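Local coordinates for ABC transporter, substrate-binding protein (PDB 4EDP), which probably captures a solute outside the cell membrane and delivers it to the permease of an ABC importer, at residues 155-160 and 186-191; 171-176 and 341-346. All blocks are in the same frame, centred on the assembly; numbering follows the deposited sequence. Where two conformers were deposited one is given.

Interaction 1: residues 155-160 and 186-191; sequences SWEDLW and AEKAGV
The indole of Trp160 carries Lys188 on one face and has the carbonyl oxygen of Trp156 at its edge, in the ring plane. Lys188 CE stands over that face, 3.8 Å from the centroid of the five-membered ring, a CH-pi contact. The ammonium group follows it over the same face: Lys188 NZ is 4.4 Å from the centroid of that ring and 18° off its normal, a cation-pi geometry. With CG anti to the backbone N (chi1 176°) and bends at chi2 and chi4, the lysine chain slides antiparallel along the indole. Glu204 fixes both polar ends, taking a salt bridge from Lys188 NZ and, through its backbone O, a hydrogen bond from Trp160 NE1.

The methylenes of Glu157 meet the lysine too, Glu157 CG lying 3.6 Å from Lys188 CD. No direct hydrogen bond joins the two segments; water does this work. One water donates to Glu157 OE2 (2.6 Å) and to Glu187 OE1, a second to the same Glu157 oxygen and to Glu187 O. The first bridges two carboxylates turned 89° apart, whose like charges it would help to screen; Glu187 also has Lys328 and Tyr261 as partners. Glu187 OE2 lies oblique to the Trp156 ring, 4.0 Å from Trp156 CD1.

An ST motif, Ser155 OG accepting from Asp158 N, shapes one segment, and a Schellman motif with Gly190 as C-prime residue the other. Together they form a surface contact in which the loop between strands 135-145 and 168-171 packs on the C-terminal end of helix 178-189 through lysine-tryptophan cation-pi stacking and bridging waters.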
# COMPACT_ATOMS: atom_id res chain seq x y z
N SER A 155 17.04 -10.38 8.47
CA SER A 155 16.02 -11.04 7.63
C SER A 155 14.68 -11.02 8.35
O SER A 155 14.61 -10.74 9.55
CB SER A 155 16.43 -12.49 7.43
OG SER A 155 16.38 -13.17 8.67
N TRP A 156 13.60 -11.34 7.64
CA TRP A 156 12.30 -11.41 8.27
C TRP A 156 12.29 -12.51 9.34
O TRP A 156 11.69 -12.35 10.42
CB TRP A 156 11.19 -11.73 7.26
CG TRP A 156 10.91 -10.67 6.23
CD1 TRP A 156 11.05 -10.79 4.86
CD2 TRP A 156 10.42 -9.34 6.46
NE1 TRP A 156 10.70 -9.62 4.25
CE2 TRP A 156 10.30 -8.72 5.20
CE3 TRP A 156 10.09 -8.60 7.60
CZ2 TRP A 156 9.88 -7.40 5.05
CZ3 TRP A 156 9.67 -7.30 7.45
CH2 TRP A 156 9.58 -6.71 6.20
N GLU A 157 12.96 -13.62 9.04
CA GLU A 157 13.00 -14.76 9.96
C GLU A 157 13.66 -14.43 11.30
O GLU A 157 13.34 -15.07 12.31
CB GLU A 157 13.67 -15.96 9.31
CG GLU A 157 12.90 -16.52 8.08
CD GLU A 157 13.04 -15.75 6.76
OE1 GLU A 157 13.83 -14.76 6.65
OE2 GLU A 157 12.36 -16.19 5.79
N ASP A 158 14.55 -13.45 11.31
CA ASP A 158 15.23 -13.01 12.55
C ASP A 158 14.24 -12.46 13.58
O ASP A 158 14.56 -12.40 14.77
CB ASP A 158 16.34 -11.98 12.28
CG ASP A 158 17.58 -12.57 11.63
OD1 ASP A 158 17.84 -13.79 11.74
OD2 ASP A 158 18.33 -11.77 11.03
N LEU A 159 13.04 -12.06 13.15
CA LEU A 159 12.03 -11.55 14.10
C LEU A 159 11.59 -12.63 15.10
O LEU A 159 11.08 -12.32 16.16
CB LEU A 159 10.80 -11.01 13.34
CG LEU A 159 11.06 -9.75 12.49
CD1 LEU A 159 9.82 -9.44 11.63
CD2 LEU A 159 11.43 -8.55 13.37
N TRP A 160 11.82 -13.90 14.75
CA TRP A 160 11.50 -15.04 15.61
C TRP A 160 12.57 -15.39 16.64
O TRP A 160 12.35 -16.27 17.47
CB TRP A 160 11.22 -16.29 14.76
CG TRP A 160 9.83 -16.39 14.19
CD1 TRP A 160 8.83 -17.20 14.64
CD2 TRP A 160 9.27 -15.67 13.06
NE1 TRP A 160 7.70 -17.02 13.90
CE2 TRP A 160 7.93 -16.09 12.93
CE3 TRP A 160 9.77 -14.72 12.18
CZ2 TRP A 160 7.09 -15.60 11.94
CZ3 TRP A 160 8.93 -14.23 11.20
CH2 TRP A 160 7.61 -14.67 11.09
N ALA A 186 4.44 -17.09 6.16
CA ALA A 186 4.40 -18.17 5.18
C ALA A 186 5.82 -18.46 4.64
O ALA A 186 6.16 -19.63 4.41
CB ALA A 186 3.48 -17.85 4.01
N GLU A 187 6.61 -17.42 4.41
CA GLU A 187 7.99 -17.62 3.93
C GLU A 187 8.79 -18.42 4.96
O GLU A 187 9.52 -19.33 4.60
CB GLU A 187 8.74 -16.31 3.69
CG GLU A 187 8.16 -15.37 2.68
CD GLU A 187 9.17 -14.26 2.31
OE1 GLU A 187 10.30 -14.61 1.88
OE2 GLU A 187 8.84 -13.06 2.45
N LYS A 188 8.65 -18.05 6.23
CA LYS A 188 9.30 -18.71 7.36
C LYS A 188 8.90 -20.19 7.38
O LYS A 188 9.74 -21.08 7.52
CB LYS A 188 8.86 -18.01 8.64
CG LYS A 188 9.33 -18.58 10.02
CD LYS A 188 10.77 -18.30 10.33
CE LYS A 188 11.11 -18.66 11.77
NZ LYS A 188 10.70 -20.03 12.12
N ALA A 189 7.61 -20.46 7.18
CA ALA A 189 7.11 -21.85 7.15
C ALA A 189 7.56 -22.63 5.91
O ALA A 189 7.64 -23.87 5.91
CB ALA A 189 5.58 -21.84 7.22
N GLY A 190 7.85 -21.91 4.83
CA GLY A 190 8.22 -22.53 3.59
C GLY A 190 7.03 -23.11 2.83
O GLY A 190 7.20 -23.98 1.99
N VAL A 191 5.82 -22.64 3.13
CA VAL A 191 4.62 -23.09 2.43
C VAL A 191 3.86 -21.85 1.97
O VAL A 191 3.43 -21.04 2.79
CB VAL A 191 3.69 -23.97 3.33
CG1 VAL A 191 2.39 -24.34 2.57
CG2 VAL A 191 4.42 -25.22 3.82
O HOH W 1 12.84 -15.26 3.39
O HOH W 2 12.64 -18.56 4.89

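Interaction 2: residues 171-176 and 341-346; sequences PDITTT and QWVNNW
Apolar packing of a beta turn against a helix makes this a buried contact between the loop after strand 168-171 and helix 332-350, in what is consistent with a periplasmic-binding-protein-type fold. The type I turn runs from Asp172 to Thr175, and Asp172 O accepts from both Thr175 N and Thr175 OG1. Ile173, within the turn, supplies most of the apolar contact. Its CB stands over one face of Trp346, 3.6 Å from the centroid of the five-membered ring, while Ile173 CG2 reaches Trp346 CD1 at 3.5 Å. Ile173 CG1 points away from the backbone N (chi1 -169°), which carries that branch to Val343 CG2 at 4.1 Å. Ile173 CD1 passes Trp342 obliquely; that indole gives its N-H to Asn197 O and stacks edge-to-face with Phe202. Val182 of helix 178-189 touches both Ile173 and Trp342.

The carboxylate of Asp172 is divided: OD2 uses its anti lone pair for Thr174 OG1, whereas OD1 lies oblique to the Trp346 ring, the planes 77° apart. OD1 also has a weak hydrogen bond with Thr215 OG1. Trp346 NE1 gives Asp172 OD1 a weak, bent hydrogen bond, 2.8 Å long with an N-H...O angle of 127°.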
# COMPACT_ATOMS: atom_id res chain seq x y z
N PRO A 171 2.11 -5.13 12.40
CA PRO A 171 0.84 -4.56 12.00
C PRO A 171 -0.30 -5.54 12.17
O PRO A 171 -0.14 -6.75 11.94
CB PRO A 171 1.05 -4.25 10.50
CG PRO A 171 2.04 -5.24 10.07
CD PRO A 171 2.99 -5.35 11.24
N ASP A 172 -1.46 -5.03 12.58
CA ASP A 172 -2.61 -5.88 12.78
C ASP A 172 -3.14 -6.36 11.43
O ASP A 172 -2.92 -5.71 10.38
CB ASP A 172 -3.72 -5.15 13.52
CG ASP A 172 -4.82 -6.09 13.95
OD1 ASP A 172 -4.52 -7.09 14.64
OD2 ASP A 172 -5.99 -5.82 13.59
N ILE A 173 -3.84 -7.48 11.45
CA ILE A 173 -4.40 -8.07 10.23
C ILE A 173 -5.32 -7.12 9.47
O ILE A 173 -5.41 -7.21 8.23
CB ILE A 173 -5.15 -9.38 10.56
CG1 ILE A 173 -5.50 -10.15 9.28
CG2 ILE A 173 -6.39 -9.10 11.42
CD1 ILE A 173 -4.24 -10.57 8.42
N THR A 174 -5.98 -6.21 10.17
CA THR A 174 -6.92 -5.26 9.55
C THR A 174 -6.27 -4.02 8.91
O THR A 174 -6.97 -3.18 8.35
CB THR A 174 -7.97 -4.77 10.59
OG1 THR A 174 -7.32 -4.10 11.67
CG2 THR A 174 -8.77 -5.94 11.13
N THR A 175 -4.95 -3.91 8.99
CA THR A 175 -4.21 -2.76 8.46
C THR A 175 -3.68 -3.09 7.08
O THR A 175 -3.70 -4.24 6.65
CB THR A 175 -2.99 -2.41 9.34
OG1 THR A 175 -2.03 -3.47 9.25
CG2 THR A 175 -3.41 -2.17 10.81
N THR A 176 -3.19 -2.07 6.40
CA THR A 176 -2.65 -2.25 5.05
C THR A 176 -1.68 -3.40 4.92
O THR A 176 -1.75 -4.18 3.97
CB THR A 176 -1.95 -0.98 4.59
OG1 THR A 176 -2.88 0.09 4.65
CG2 THR A 176 -1.39 -1.14 3.16
N GLN A 341 -11.31 -15.79 7.03
CA GLN A 341 -10.61 -16.88 7.70
C GLN A 341 -9.35 -16.35 8.38
O GLN A 341 -9.09 -16.66 9.55
CB GLN A 341 -10.24 -17.96 6.68
CG GLN A 341 -9.50 -19.17 7.25
CD GLN A 341 -9.23 -20.25 6.19
OE1 GLN A 341 -9.83 -20.24 5.13
NE2 GLN A 341 -8.32 -21.18 6.49
N TRP A 342 -8.60 -15.52 7.66
CA TRP A 342 -7.36 -14.94 8.18
C TRP A 342 -7.60 -14.07 9.41
O TRP A 342 -6.88 -14.20 10.41
CB TRP A 342 -6.64 -14.16 7.09
CG TRP A 342 -5.87 -15.03 6.15
CD1 TRP A 342 -6.05 -16.37 5.92
CD2 TRP A 342 -4.88 -14.60 5.20
NE1 TRP A 342 -5.18 -16.82 4.96
CE2 TRP A 342 -4.46 -15.75 4.48
CE3 TRP A 342 -4.28 -13.38 4.91
CZ2 TRP A 342 -3.48 -15.70 3.50
CZ3 TRP A 342 -3.30 -13.32 3.93
CH2 TRP A 342 -2.92 -14.47 3.23
N VAL A 343 -8.59 -13.20 9.34
CA VAL A 343 -8.93 -12.36 10.48
C VAL A 343 -9.31 -13.22 11.70
O VAL A 343 -8.86 -12.97 12.80
CB VAL A 343 -10.06 -11.39 10.12
CG1 VAL A 343 -10.57 -10.70 11.35
CG2 VAL A 343 -9.56 -10.39 9.08
N ASN A 344 -10.15 -14.24 11.48
CA ASN A 344 -10.54 -15.14 12.57
C ASN A 344 -9.31 -15.80 13.19
O ASN A 344 -9.13 -15.78 14.41
CB ASN A 344 -11.53 -16.20 12.09
CG ASN A 344 -12.91 -15.65 11.83
OD1 ASN A 344 -13.18 -14.48 12.11
ND2 ASN A 344 -13.81 -16.50 11.34
N ASN A 345 -8.47 -16.39 12.35
CA ASN A 345 -7.24 -17.06 12.81
C ASN A 345 -6.31 -16.12 13.56
O ASN A 345 -5.75 -16.47 14.61
CB ASN A 345 -6.46 -17.63 11.63
CG ASN A 345 -7.03 -18.93 11.09
OD1 ASN A 345 -7.77 -19.64 11.77
ND2 ASN A 345 -6.63 -19.28 9.86
N TRP A 346 -6.13 -14.92 13.01
CA TRP A 346 -5.24 -13.91 13.59
C TRP A 346 -5.70 -13.51 14.97
O TRP A 346 -4.93 -13.53 15.93
CB TRP A 346 -5.22 -12.67 12.69
CG TRP A 346 -4.32 -11.56 13.16
CD1 TRP A 346 -4.61 -10.60 14.09
CD2 TRP A 346 -2.99 -11.27 12.69
NE1 TRP A 346 -3.55 -9.73 14.22
CE2 TRP A 346 -2.55 -10.12 13.37
CE3 TRP A 346 -2.15 -11.86 11.73
CZ2 TRP A 346 -1.29 -9.56 13.14
CZ3 TRP A 346 -0.91 -11.31 11.50
CH2 TRP A 346 -0.48 -10.17 12.21

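How the interactions relate
Interactions 1 and 2 have centres 17 Å apart and nearest atoms about 7 Å apart, without touching. Along the chain their segments alternate: 171-176 falls between 155-160 and 186-191, and 341-346 follows far later. Helix 178-189 links them directly, since 171-176 leads into its start whereas 186-191 contains its end. Helix 199-208 is a common neighbour, offering Leu208 to Trp160 of interaction 1, and Phe202 and Leu205 to Trp346 of interaction 2. Their settings differ: interaction 1 is a water-bridged surface contact 21 Å from the chain centre, interaction 2 a buried, mostly apolar one at 15 Å.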